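Local atomic coordinates of EccC5 (Mycobacterium xenopi RIVM700367, PDB entry 7B9F), a protein that is probably the FtsK/SpoIIIE-family ATPase component of the mycobacterial ESX-5 type VII system, driving protein secretion across the inner membrane. Residues Arg147-Gln152 / Ala242-Pro247. Sequence-based numbering, arbitrary orientation.
Sequences RMWERQ and AFSHGP
Arg147 and Phe243 supply the backbone hydrogen bond between the loop 147-152 and the C-terminal end of helix 227-244. Arg147 N lies 2.9 Å from Phe243 O, with an N-H...O angle of 146°. A second backbone contact is weaker in kind: Arg147 CA directs its hydrogen at Ser244 O, 3.3 Å away. Two successive carbonyls of the last helical turn thus face the loop, which runs between helix 97-132 and helix 157-160. His245 is the first residue to leave helical geometry, ahead of strand 250-256.

The Arg147 side chain packs along Gly246 and across Pro247, meeting the proline at roughly a right angle. Its CD is 3.7 Å from Gly246 CA. The chain is extended from CG to NE (chi2 174°), which carries the guanidinium on to the proline, where Pro247 CD sits over the centre of one face, 3.5 Å from Arg147 CZ. Met412 of helix 402-412 also touches this arginine.

Aromatic contacts lie around Trp149. Ser244 O meets the indole at its edge, near the ring plane, at 3.0 Å from Trp149 CD1, and Ser244 CB packs against the same carbon. The five-membered ring and the His245 imidazole are oblique, their planes at 31°, while Trp149 CB rests over one imidazole face. His245 ND1 donates to Ser244 OG at 2.6 Å, and Phe160 meets the imidazole edge-to-face, so bond and packing together restrict ring rotation.

The chemistry implies a helix C-terminus met by polar and polarised hydrogens of one loop residue: the Arg147 N-H on Phe243 O and its CA-H on Ser244 O. The guanidinium packs on Pro247 instead, so any electrostatic effect on the helix end would probably be weak and through space.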
loop_
_atom_site.group_PDB
_atom_site.type_symbol
_atom_site.label_atom_id
_atom_site.label_comp_id
_atom_site.label_asym_id
_atom_site.label_seq_id
_atom_site.Cartn_x
_atom_site.Cartn_y
_atom_site.Cartn_z
ATOM N N ARG C 147 -17.184 -21.736 -27.364
ATOM C CA ARG C 147 -18.131 -22.114 -28.410
ATOM C C ARG C 147 -19.318 -22.894 -27.866
ATOM O O ARG C 147 -19.771 -23.867 -28.466
ATOM C CB ARG C 147 -17.440 -22.916 -29.495
ATOM C CG ARG C 147 -16.293 -22.235 -30.153
ATOM C CD ARG C 147 -15.720 -23.260 -31.048
ATOM N NE ARG C 147 -14.548 -22.846 -31.772
ATOM C CZ ARG C 147 -13.765 -23.721 -32.373
ATOM N NH1 ARG C 147 -14.071 -25.004 -32.307
ATOM N NH2 ARG C 147 -12.695 -23.332 -33.035
ATOM N N MET C 148 -19.832 -22.469 -26.724
ATOM C CA MET C 148 -20.870 -23.256 -26.083
ATOM C C MET C 148 -22.269 -22.888 -26.536
ATOM O O MET C 148 -23.233 -23.394 -25.958
ATOM C CB MET C 148 -20.789 -23.137 -24.562
ATOM C CG MET C 148 -21.071 -21.772 -23.992
ATOM S SD MET C 148 -20.870 -21.854 -22.201
ATOM C CE MET C 148 -21.222 -20.172 -21.709
ATOM N N TRP C 149 -22.421 -22.005 -27.516
ATOM C CA TRP C 149 -23.767 -21.642 -27.923
ATOM C C TRP C 149 -24.347 -22.570 -28.968
ATOM O O TRP C 149 -23.638 -23.139 -29.799
ATOM C CB TRP C 149 -23.835 -20.198 -28.389
ATOM C CG TRP C 149 -23.604 -19.428 -27.224
ATOM C CD1 TRP C 149 -22.447 -18.864 -26.825
ATOM C CD2 TRP C 149 -24.480 -19.369 -26.115
ATOM N NE1 TRP C 149 -22.589 -18.328 -25.577
ATOM C CE2 TRP C 149 -23.836 -18.643 -25.118
ATOM C CE3 TRP C 149 -25.789 -19.809 -25.892
ATOM C CZ2 TRP C 149 -24.442 -18.355 -23.927
ATOM C CZ3 TRP C 149 -26.383 -19.530 -24.716
ATOM C CH2 TRP C 149 -25.718 -18.814 -23.746
ATOM N N GLU C 150 -25.668 -22.702 -28.915
ATOM C CA GLU C 150 -26.400 -23.690 -29.683
ATOM C C GLU C 150 -27.442 -23.024 -30.559
ATOM O O GLU C 150 -28.131 -22.094 -30.134
ATOM C CB GLU C 150 -27.061 -24.710 -28.764
ATOM C CG GLU C 150 -26.078 -25.596 -28.020
ATOM C CD GLU C 150 -25.294 -26.538 -28.928
ATOM O OE1 GLU C 150 -24.317 -27.143 -28.445
ATOM O OE2 GLU C 150 -25.678 -26.729 -30.099
ATOM N N ARG C 151 -27.560 -23.552 -31.774
ATOM C CA ARG C 151 -28.349 -22.930 -32.825
ATOM C C ARG C 151 -29.829 -22.873 -32.491
ATOM O O ARG C 151 -30.484 -21.868 -32.782
ATOM C CB ARG C 151 -28.147 -23.708 -34.116
ATOM C CG ARG C 151 -28.935 -23.191 -35.285
ATOM C CD ARG C 151 -28.374 -23.685 -36.607
ATOM N NE ARG C 151 -29.456 -23.912 -37.562
ATOM C CZ ARG C 151 -30.231 -24.994 -37.566
ATOM N NH1 ARG C 151 -30.036 -25.961 -36.680
ATOM N NH2 ARG C 151 -31.199 -25.114 -38.462
ATOM N N GLN C 152 -30.361 -23.922 -31.870
ATOM C CA GLN C 152 -31.792 -24.196 -31.919
ATOM C C GLN C 152 -32.620 -23.122 -31.209
ATOM O O GLN C 152 -32.188 -22.545 -30.206
ATOM C CB GLN C 152 -32.058 -25.604 -31.371
ATOM C CG GLN C 152 -31.445 -25.978 -30.019
ATOM C CD GLN C 152 -31.990 -25.218 -28.847
ATOM O OE1 GLN C 152 -33.161 -24.862 -28.826
ATOM N NE2 GLN C 152 -31.143 -24.952 -27.865
ATOM N N ALA C 242 -16.193 -14.992 -32.222
ATOM C CA ALA C 242 -15.318 -16.134 -32.435
ATOM C C ALA C 242 -15.225 -17.005 -31.197
ATOM O O ALA C 242 -15.223 -18.234 -31.298
ATOM C CB ALA C 242 -13.934 -15.664 -32.864
ATOM N N PHE C 243 -15.144 -16.395 -30.017
ATOM C CA PHE C 243 -15.065 -17.201 -28.808
ATOM C C PHE C 243 -16.385 -17.886 -28.504
ATOM O O PHE C 243 -16.411 -19.081 -28.202
ATOM C CB PHE C 243 -14.633 -16.364 -27.614
ATOM C CG PHE C 243 -14.687 -17.114 -26.326
ATOM C CD1 PHE C 243 -13.740 -18.064 -26.028
ATOM C CD2 PHE C 243 -15.694 -16.877 -25.419
ATOM C CE1 PHE C 243 -13.798 -18.763 -24.852
ATOM C CE2 PHE C 243 -15.750 -17.572 -24.240
ATOM C CZ PHE C 243 -14.801 -18.515 -23.956
ATOM N N SER C 244 -17.492 -17.159 -28.569
ATOM C CA SER C 244 -18.721 -17.755 -28.072
ATOM C C SER C 244 -19.417 -18.650 -29.078
ATOM O O SER C 244 -20.151 -19.546 -28.668
ATOM C CB SER C 244 -19.693 -16.673 -27.622
ATOM O OG SER C 244 -20.030 -15.838 -28.703
ATOM N N HIS C 245 -19.208 -18.459 -30.372
ATOM C CA HIS C 245 -19.919 -19.238 -31.376
ATOM C C HIS C 245 -18.955 -20.062 -32.208
ATOM O O HIS C 245 -17.904 -19.577 -32.625
ATOM C CB HIS C 245 -20.731 -18.343 -32.280
ATOM C CG HIS C 245 -21.799 -17.591 -31.566
ATOM N ND1 HIS C 245 -21.528 -16.568 -30.688
ATOM C CD2 HIS C 245 -23.142 -17.722 -31.590
ATOM C CE1 HIS C 245 -22.661 -16.093 -30.208
ATOM N NE2 HIS C 245 -23.655 -16.779 -30.737
ATOM N N GLY C 246 -19.331 -21.303 -32.465
ATOM C CA GLY C 246 -18.491 -22.212 -33.197
ATOM C C GLY C 246 -18.441 -21.866 -34.663
ATOM O O GLY C 246 -19.277 -21.122 -35.174
ATOM N N PRO C 247 -17.431 -22.374 -35.366
ATOM C CA PRO C 247 -17.342 -22.131 -36.808
ATOM C C PRO C 247 -18.483 -22.719 -37.598
ATOM O O PRO C 247 -18.707 -22.299 -38.738
ATOM C CB PRO C 247 -16.018 -22.794 -37.186
ATOM C CG PRO C 247 -15.221 -22.712 -35.961
ATOM C CD PRO C 247 -16.191 -22.955 -34.847
#